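Long-range contacts in large adhesion protein (Lap) involved in biofilm formation (Marinobacter hydrocarbonoclasticus, PDB 6XI3), which is a large bacterial RTX adhesin involved in biofilm formation, whose calcium-binding tandem Ig-like beta-sandwich domains probably extend it toward its target: residues 59-64 with 73-78; 323-328 with 335-340; 350-355 with 389-394. All coordinates share one frame; numbering follows the deposited sequence.

Interaction 1. Residues 59-64 with 73-78; sequences VAITIT and AIATVG
Ile61 and Ala73 face each other as a hydrogen-bonded antiparallel pair, and the isoleucine can be followed outward from this point. Its CB lies 3.8 Å from Ala73 O and 4.2 Å from Ala73 CB, on the same face of the sheet. At CG1 the chain turns away from the main-chain carbonyl and runs beside the backbone N (chi1 -73°), which carries it along the strand toward the next pair of that face. The tip arrives there: Ile61 CD1 lies 4.5 Å from Ala75 CB, a loose apolar touch.

Val59 continues the row. It pairs with Ala75, and its side chain crosses that of Val77 at about a right angle, touching through Val59 CG2 and Val77 CG2, 3.8 Å apart. Val77 lies just past the end of its strand, so the apolar row reaches into the loop.

The backbone holds the ladder at both hydrogen-bonded pairs, two bonds to each. Val59 N gives a bond of 2.8 Å to Ala75 O, and Ala73 N one of 2.9 Å to Ile61 O. Ala60 and Ile74 lie on the opposite, exposed face.

The hairpin of strands 58-64 and 70-76 thus forms one border of a four-stranded antiparallel sheet, in which 70-76 is outermost. Strand 96-105 bonds to the other side of 58-64, while Tyr83 and Leu85 of strand 82-89 cover the face bearing Val59, Ile61, Ala73 and Ala75.

Interaction 2. Residues 323-328 with 335-340; sequences VSLDTV and VDLSGT
At the apolar centre, CD1 of Leu325 presses to 3.4 Å from CD2 of Leu337, tighter than usual for two methyl groups, as the two side chains cross obliquely. The same CD1 of Leu325 also rests 3.8 Å from Val335 CB. CG of Leu325 stands opposite the backbone N (chi1 177°), and the turn at chi2 (54°) brings CD1 across, whereas CG of Leu337 swings back beside its own N (chi1 -55°) and offers CD2 to meet it. Farther along the hairpin, Val328 and Val335 lie side by side and point the same way, with Val328 CG2 4.0 Å from Val335 CG1. This face is turned inward, where Val391 and Val352 cover Leu337 and Ile354 packs on Val335.

Midway, the register slips by one residue in a classic beta bulge: Asp326 and Thr327 both face Asp336. Asp336 O accepts from two amides that approach from the same face of its plane, Asp326 N at 2.9 Å and Thr327 N at 3.2 Å. Within this three-stranded antiparallel sheet of an Ig-like sandwich, 320-329 is an outermost strand and 334-342 the central one.

The bulge directs the Asp326 side chain toward the opposite strand, on the polar side of the hairpin. Its two carboxylate oxygens face different serines. Ser324 OG donates to Asp326 OD1 at 2.7 Å. Ser338 OG, from across the contact, is placed only 2.4 Å from Asp326 OD2, too short to be taken at face value, so this second bond is doubtful in detail. Asp336 lies alongside Thr327, pointing the same way, but its OD1 is taken up by the backbone N of Gly378 on strand 374-380.

Interaction 3. Residues 350-355 with 389-394; sequences VNVTIT and LTVEAS
The tight part of this contact is its buried face, where Ile354 and Val391 lie side by side, with Ile354 CG1 4.0 Å from Val391 CG2. The other branch of the valine turns to the next neighbour, so that Val391 CG1 meets Val352 CG1 at a slant. Val352 in turn sets its CG2 4.1 Å from CB of Ala393, its own partner across the antiparallel ladder. Leu376 and Val379 of strand 374-380 close over this face, as expected inside a beta sandwich.

The opposite face is polar and more open. Thr353 holds its hydroxyl between the backbone N and the carbonyl carbon (chi1 61°), which puts OG1 3.2 Å from Glu392 CB, while the end of the glutamate bends away. One water is gripped by three groups: it meets Thr353 OG1, lies 2.6 Å from Thr355 OG1 and donates to Thr390 O. A second water donates to Asn351 OD1 at 2.9 Å but reaches Ser394 O only weakly.

Six backbone hydrogen bonds at three pairs run between the two faces. The chemistry implies a division of labour: regular main-chain bonding fixes the strands, branched aliphatic groups fill the interior, and hydroxyls, an amide, a carboxylate and bound water occupy the outer side.

Overall arrangement
Interactions 2 and 3 belong to one sandwich, their centres about 10 Å apart, and their apolar faces meet: Leu337 CD1 packs on Val352 CG1 and Val323 CB on Ala393 CB. Interaction 1 lies far along the rod, about 132 Å from interaction 2 between centres, on the other side of the chain's centre. Interaction 3 is the most interior by position, joining the two middle strands of its sheet; interactions 1 and 2 each include an outermost strand, 70-76 and 320-329. Strand 58-64 holds the place in sheet order that 349-356 holds in interaction 3. Waters bridge on the polar side of interaction 3, whereas interaction 2 alone has a bulge, which brings a carboxylate between two serines.

Interaction 1. Residues 59-64 with 73-78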
loop_
_atom_site.group_PDB
_atom_site.type_symbol
_atom_site.label_atom_id
_atom_site.label_comp_id
_atom_site.label_asym_id
_atom_site.label_seq_id
_atom_site.Cartn_x
_atom_site.Cartn_y
_atom_site.Cartn_z
ATOM N N VAL A 59 31.658 -34.275 -53.157
ATOM C CA VAL A 59 30.867 -33.057 -52.867
ATOM C C VAL A 59 31.215 -32.617 -51.453
ATOM O O VAL A 59 31.023 -33.410 -50.541
ATOM C CB VAL A 59 29.363 -33.290 -52.996
ATOM C CG1 VAL A 59 28.605 -32.006 -52.724
ATOM C CG2 VAL A 59 28.985 -33.875 -54.340
ATOM N N ALA A 60 31.762 -31.415 -51.303
ATOM C CA ALA A 60 32.064 -30.823 -49.979
ATOM C C ALA A 60 30.779 -30.172 -49.473
ATOM O O ALA A 60 30.016 -29.552 -50.267
ATOM C CB ALA A 60 33.181 -29.813 -50.066
ATOM N N ILE A 61 30.508 -30.320 -48.192
ATOM C CA ILE A 61 29.237 -29.813 -47.645
ATOM C C ILE A 61 29.567 -29.014 -46.399
ATOM O O ILE A 61 30.415 -29.463 -45.623
ATOM C CB ILE A 61 28.294 -30.979 -47.359
ATOM C CG1 ILE A 61 27.743 -31.547 -48.659
ATOM C CG2 ILE A 61 27.178 -30.542 -46.430
ATOM C CD1 ILE A 61 27.341 -32.964 -48.512
ATOM N N THR A 62 28.932 -27.870 -46.244
ATOM C CA THR A 62 28.925 -27.158 -44.942
ATOM C C THR A 62 27.478 -27.025 -44.482
ATOM O O THR A 62 26.540 -26.849 -45.320
ATOM C CB THR A 62 29.662 -25.819 -44.996
ATOM O OG1 THR A 62 28.876 -25.055 -45.907
ATOM C CG2 THR A 62 31.100 -25.957 -45.449
ATOM N N ILE A 63 27.298 -27.156 -43.180
ATOM C CA ILE A 63 26.012 -26.822 -42.526
ATOM C C ILE A 63 26.362 -25.749 -41.510
ATOM O O ILE A 63 27.200 -26.037 -40.645
ATOM C CB ILE A 63 25.360 -28.044 -41.881
ATOM C CG1 ILE A 63 25.428 -29.259 -42.808
ATOM C CG2 ILE A 63 23.938 -27.666 -41.484
ATOM C CD1 ILE A 63 24.714 -30.452 -42.273
ATOM N N THR A 64 25.793 -24.560 -41.694
ATOM C CA THR A 64 26.044 -23.368 -40.863
ATOM C C THR A 64 24.779 -23.028 -40.072
ATOM O O THR A 64 23.684 -22.956 -40.660
ATOM C CB THR A 64 26.477 -22.180 -41.736
ATOM O OG1 THR A 64 27.564 -22.656 -42.517
ATOM C CG2 THR A 64 26.893 -20.963 -40.947
ATOM N N ALA A 73 31.216 -31.711 -43.944
ATOM C CA ALA A 73 30.967 -33.092 -44.401
ATOM C C ALA A 73 31.423 -33.261 -45.853
ATOM O O ALA A 73 31.751 -32.262 -46.528
ATOM C CB ALA A 73 29.515 -33.457 -44.225
ATOM N N ILE A 74 31.503 -34.510 -46.279
ATOM C CA ILE A 74 31.942 -34.868 -47.655
ATOM C C ILE A 74 31.172 -36.110 -48.070
ATOM O O ILE A 74 30.984 -37.048 -47.230
ATOM C CB ILE A 74 33.472 -35.041 -47.709
ATOM C CG1 ILE A 74 34.024 -35.056 -49.133
ATOM C CG2 ILE A 74 33.901 -36.268 -46.942
ATOM C CD1 ILE A 74 35.508 -34.754 -49.185
ATOM N N ALA A 75 30.775 -36.146 -49.329
ATOM C CA ALA A 75 30.067 -37.300 -49.912
ATOM C C ALA A 75 30.701 -37.685 -51.235
ATOM O O ALA A 75 31.273 -36.786 -51.874
ATOM C CB ALA A 75 28.625 -36.948 -50.136
ATOM N N THR A 76 30.511 -38.934 -51.673
ATOM C CA THR A 76 31.020 -39.381 -52.997
ATOM C C THR A 76 29.877 -39.433 -54.031
ATOM O O THR A 76 28.790 -39.975 -53.772
ATOM C CB THR A 76 31.820 -40.674 -52.884
ATOM O OG1 THR A 76 33.031 -40.439 -52.155
ATOM C CG2 THR A 76 32.145 -41.233 -54.256
ATOM N N VAL A 77 30.135 -38.888 -55.209
ATOM C CA VAL A 77 29.242 -38.963 -56.393
ATOM C C VAL A 77 29.194 -40.405 -56.904
ATOM O O VAL A 77 30.274 -40.989 -57.248
ATOM C CB VAL A 77 29.700 -37.964 -57.472
ATOM C CG1 VAL A 77 28.859 -38.072 -58.716
ATOM C CG2 VAL A 77 29.702 -36.528 -56.955
ATOM N N GLY A 78 27.985 -40.939 -57.034
ATOM C CA GLY A 78 27.759 -42.314 -57.506
ATOM C C GLY A 78 27.882 -42.409 -59.020
ATOM O O GLY A 78 28.038 -41.339 -59.709
#

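Interaction 2. Residues 323-328 with 335-340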
loop_
_atom_site.group_PDB
_atom_site.type_symbol
_atom_site.label_atom_id
_atom_site.label_comp_id
_atom_site.label_asym_id
_atom_site.label_seq_id
_atom_site.Cartn_x
_atom_site.Cartn_y
_atom_site.Cartn_z
ATOM N N VAL A 323 -29.729 30.308 42.456
ATOM C CA VAL A 323 -30.280 29.808 43.742
ATOM C C VAL A 323 -31.375 30.784 44.175
ATOM O O VAL A 323 -31.278 31.981 43.836
ATOM C CB VAL A 323 -29.183 29.655 44.807
ATOM C CG1 VAL A 323 -28.628 30.998 45.236
ATOM C CG2 VAL A 323 -29.689 28.876 46.010
ATOM N N SER A 324 -32.376 30.261 44.881
ATOM C CA SER A 324 -33.515 31.026 45.434
ATOM C C SER A 324 -33.720 30.628 46.896
ATOM O O SER A 324 -33.680 29.425 47.223
ATOM C CB SER A 324 -34.762 30.833 44.611
ATOM O OG SER A 324 -35.883 31.371 45.300
ATOM N N LEU A 325 -33.889 31.624 47.763
ATOM C CA LEU A 325 -34.348 31.378 49.143
ATOM C C LEU A 325 -35.876 31.438 49.111
ATOM O O LEU A 325 -36.429 32.551 49.048
ATOM C CB LEU A 325 -33.725 32.413 50.071
ATOM C CG LEU A 325 -34.150 32.335 51.529
ATOM C CD1 LEU A 325 -33.920 30.948 52.109
ATOM C CD2 LEU A 325 -33.389 33.383 52.333
ATOM N N ASP A 326 -36.497 30.259 49.119
ATOM C CA ASP A 326 -37.960 30.070 48.944
ATOM C C ASP A 326 -38.710 30.369 50.246
ATOM O O ASP A 326 -39.725 31.040 50.167
ATOM C CB ASP A 326 -38.251 28.673 48.430
ATOM C CG ASP A 326 -37.618 28.452 47.062
ATOM O OD1 ASP A 326 -37.455 29.441 46.303
ATOM O OD2 ASP A 326 -37.257 27.331 46.797
ATOM N N THR A 327 -38.230 29.897 51.390
ATOM C CA THR A 327 -38.944 30.022 52.683
ATOM C C THR A 327 -37.924 30.144 53.797
ATOM O O THR A 327 -36.950 29.384 53.770
ATOM C CB THR A 327 -39.785 28.773 53.000
ATOM O OG1 THR A 327 -40.541 28.445 51.844
ATOM C CG2 THR A 327 -40.721 28.923 54.183
ATOM N N VAL A 328 -38.160 31.062 54.726
ATOM C CA VAL A 328 -37.542 31.061 56.074
ATOM C C VAL A 328 -38.685 30.739 57.024
ATOM O O VAL A 328 -39.638 31.541 57.053
ATOM C CB VAL A 328 -36.890 32.409 56.404
ATOM C CG1 VAL A 328 -36.319 32.415 57.809
ATOM C CG2 VAL A 328 -35.820 32.787 55.379
ATOM N N VAL A 335 -34.844 26.750 56.522
ATOM C CA VAL A 335 -34.994 27.412 55.211
ATOM C C VAL A 335 -35.258 26.346 54.152
ATOM O O VAL A 335 -34.842 25.193 54.328
ATOM C CB VAL A 335 -33.805 28.311 54.846
ATOM C CG1 VAL A 335 -33.628 29.418 55.872
ATOM C CG2 VAL A 335 -32.514 27.539 54.669
ATOM N N ASP A 336 -36.028 26.712 53.138
ATOM C CA ASP A 336 -36.174 25.903 51.910
ATOM C C ASP A 336 -35.482 26.706 50.812
ATOM O O ASP A 336 -35.753 27.925 50.738
ATOM C CB ASP A 336 -37.639 25.590 51.582
ATOM C CG ASP A 336 -38.411 24.841 52.670
ATOM O OD1 ASP A 336 -37.799 24.249 53.571
ATOM O OD2 ASP A 336 -39.632 24.852 52.587
ATOM N N LEU A 337 -34.615 26.045 50.037
ATOM C CA LEU A 337 -33.800 26.631 48.950
ATOM C C LEU A 337 -34.129 25.852 47.682
ATOM O O LEU A 337 -34.466 24.698 47.800
ATOM C CB LEU A 337 -32.309 26.457 49.258
ATOM C CG LEU A 337 -31.833 27.001 50.593
ATOM C CD1 LEU A 337 -30.390 26.630 50.807
ATOM C CD2 LEU A 337 -32.003 28.513 50.655
ATOM N N SER A 338 -34.030 26.470 46.514
ATOM C CA SER A 338 -34.124 25.770 45.216
ATOM C C SER A 338 -33.199 26.463 44.219
ATOM O O SER A 338 -32.795 27.607 44.496
ATOM C CB SER A 338 -35.536 25.755 44.710
ATOM O OG SER A 338 -36.052 27.059 44.702
ATOM N N GLY A 339 -32.920 25.810 43.090
ATOM C CA GLY A 339 -32.116 26.458 42.048
ATOM C C GLY A 339 -32.247 25.760 40.717
ATOM O O GLY A 339 -32.926 24.743 40.640
ATOM N N THR A 340 -31.567 26.308 39.726
ATOM C CA THR A 340 -31.525 25.778 38.354
ATOM C C THR A 340 -30.068 25.777 37.951
ATOM O O THR A 340 -29.274 26.567 38.520
ATOM C CB THR A 340 -32.374 26.607 37.363
ATOM O OG1 THR A 340 -31.826 27.923 37.276
ATOM C CG2 THR A 340 -33.831 26.698 37.764
#

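Interaction 3. Residues 350-355 with 389-394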
loop_
_atom_site.group_PDB
_atom_site.type_symbol
_atom_site.label_atom_id
_atom_site.label_comp_id
_atom_site.label_asym_id
_atom_site.label_seq_id
_atom_site.Cartn_x
_atom_site.Cartn_y
_atom_site.Cartn_z
ATOM N N VAL A 350 -24.210 20.118 44.406
ATOM C CA VAL A 350 -24.326 21.574 44.592
ATOM C C VAL A 350 -23.919 21.848 46.028
ATOM O O VAL A 350 -24.610 21.304 46.900
ATOM C CB VAL A 350 -25.763 22.091 44.397
ATOM C CG1 VAL A 350 -25.749 23.608 44.476
ATOM C CG2 VAL A 350 -26.405 21.587 43.107
ATOM N N ASN A 351 -22.909 22.681 46.257
ATOM C CA ASN A 351 -22.520 23.097 47.637
ATOM C C ASN A 351 -23.262 24.397 47.970
ATOM O O ASN A 351 -23.224 25.351 47.137
ATOM C CB ASN A 351 -20.993 23.221 47.818
ATOM C CG ASN A 351 -20.265 21.888 47.734
ATOM O OD1 ASN A 351 -19.919 21.428 46.651
ATOM N ND2 ASN A 351 -20.031 21.237 48.859
ATOM N N VAL A 352 -23.878 24.451 49.159
ATOM C CA VAL A 352 -24.680 25.615 49.630
ATOM C C VAL A 352 -24.115 26.086 50.971
ATOM O O VAL A 352 -23.784 25.245 51.803
ATOM C CB VAL A 352 -26.172 25.266 49.728
ATOM C CG1 VAL A 352 -26.984 26.383 50.361
ATOM C CG2 VAL A 352 -26.759 24.914 48.368
ATOM N N THR A 353 -23.905 27.392 51.112
ATOM C CA THR A 353 -23.580 28.057 52.410
ATOM C C THR A 353 -24.688 29.064 52.727
ATOM O O THR A 353 -25.198 29.726 51.795
ATOM C CB THR A 353 -22.216 28.758 52.360
ATOM O OG1 THR A 353 -22.384 29.723 51.320
ATOM C CG2 THR A 353 -21.048 27.831 52.066
ATOM N N ILE A 354 -25.094 29.128 53.991
ATOM C CA ILE A 354 -25.987 30.194 54.512
ATOM C C ILE A 354 -25.170 30.891 55.600
ATOM O O ILE A 354 -24.771 30.188 56.527
ATOM C CB ILE A 354 -27.290 29.592 55.054
ATOM C CG1 ILE A 354 -27.971 28.720 53.991
ATOM C CG2 ILE A 354 -28.223 30.675 55.561
ATOM C CD1 ILE A 354 -28.651 27.531 54.596
ATOM N N THR A 355 -24.870 32.172 55.405
ATOM C CA THR A 355 -24.082 33.007 56.327
ATOM C C THR A 355 -25.030 34.009 56.992
ATOM O O THR A 355 -25.792 34.655 56.294
ATOM C CB THR A 355 -22.918 33.645 55.563
ATOM O OG1 THR A 355 -22.300 32.537 54.901
ATOM C CG2 THR A 355 -21.958 34.413 56.458
ATOM N N LEU A 389 -29.485 37.173 56.073
ATOM C CA LEU A 389 -29.012 35.838 55.647
ATOM C C LEU A 389 -28.522 36.006 54.220
ATOM O O LEU A 389 -29.233 36.660 53.442
ATOM C CB LEU A 389 -30.142 34.801 55.663
ATOM C CG LEU A 389 -30.662 34.350 57.024
ATOM C CD1 LEU A 389 -31.616 33.177 56.853
ATOM C CD2 LEU A 389 -29.539 33.976 57.974
ATOM N N THR A 390 -27.378 35.407 53.910
ATOM C CA THR A 390 -26.860 35.290 52.532
ATOM C C THR A 390 -26.689 33.810 52.221
ATOM O O THR A 390 -26.013 33.119 52.993
ATOM C CB THR A 390 -25.535 36.037 52.344
ATOM O OG1 THR A 390 -25.763 37.375 52.770
ATOM C CG2 THR A 390 -25.080 36.003 50.900
ATOM N N VAL A 391 -27.368 33.359 51.177
ATOM C CA VAL A 391 -27.292 31.971 50.663
ATOM C C VAL A 391 -26.335 32.019 49.470
ATOM O O VAL A 391 -26.537 32.889 48.609
ATOM C CB VAL A 391 -28.678 31.462 50.252
ATOM C CG1 VAL A 391 -28.602 30.123 49.513
ATOM C CG2 VAL A 391 -29.615 31.358 51.457
ATOM N N GLU A 392 -25.325 31.148 49.447
ATOM C CA GLU A 392 -24.405 30.989 48.290
ATOM C C GLU A 392 -24.510 29.532 47.812
ATOM O O GLU A 392 -24.450 28.619 48.638
ATOM C CB GLU A 392 -22.996 31.427 48.689
ATOM C CG GLU A 392 -21.927 31.143 47.641
ATOM C CD GLU A 392 -21.852 32.151 46.502
ATOM O OE1 GLU A 392 -22.646 33.123 46.504
ATOM O OE2 GLU A 392 -20.994 31.967 45.610
ATOM N N ALA A 393 -24.685 29.328 46.512
ATOM C CA ALA A 393 -24.659 27.982 45.907
ATOM C C ALA A 393 -23.589 27.928 44.816
ATOM O O ALA A 393 -23.448 28.913 44.066
ATOM C CB ALA A 393 -26.029 27.655 45.386
ATOM N N SER A 394 -22.896 26.790 44.722
ATOM C CA SER A 394 -21.809 26.537 43.745
ATOM C C SER A 394 -21.876 25.115 43.181
ATOM O O SER A 394 -22.163 24.151 43.926
ATOM C CB SER A 394 -20.474 26.775 44.350
ATOM O OG SER A 394 -19.523 26.919 43.300
HETATM O O HOH W 1 -19.447 22.172 43.931
HETATM O O HOH W 2 -23.259 32.180 52.481
#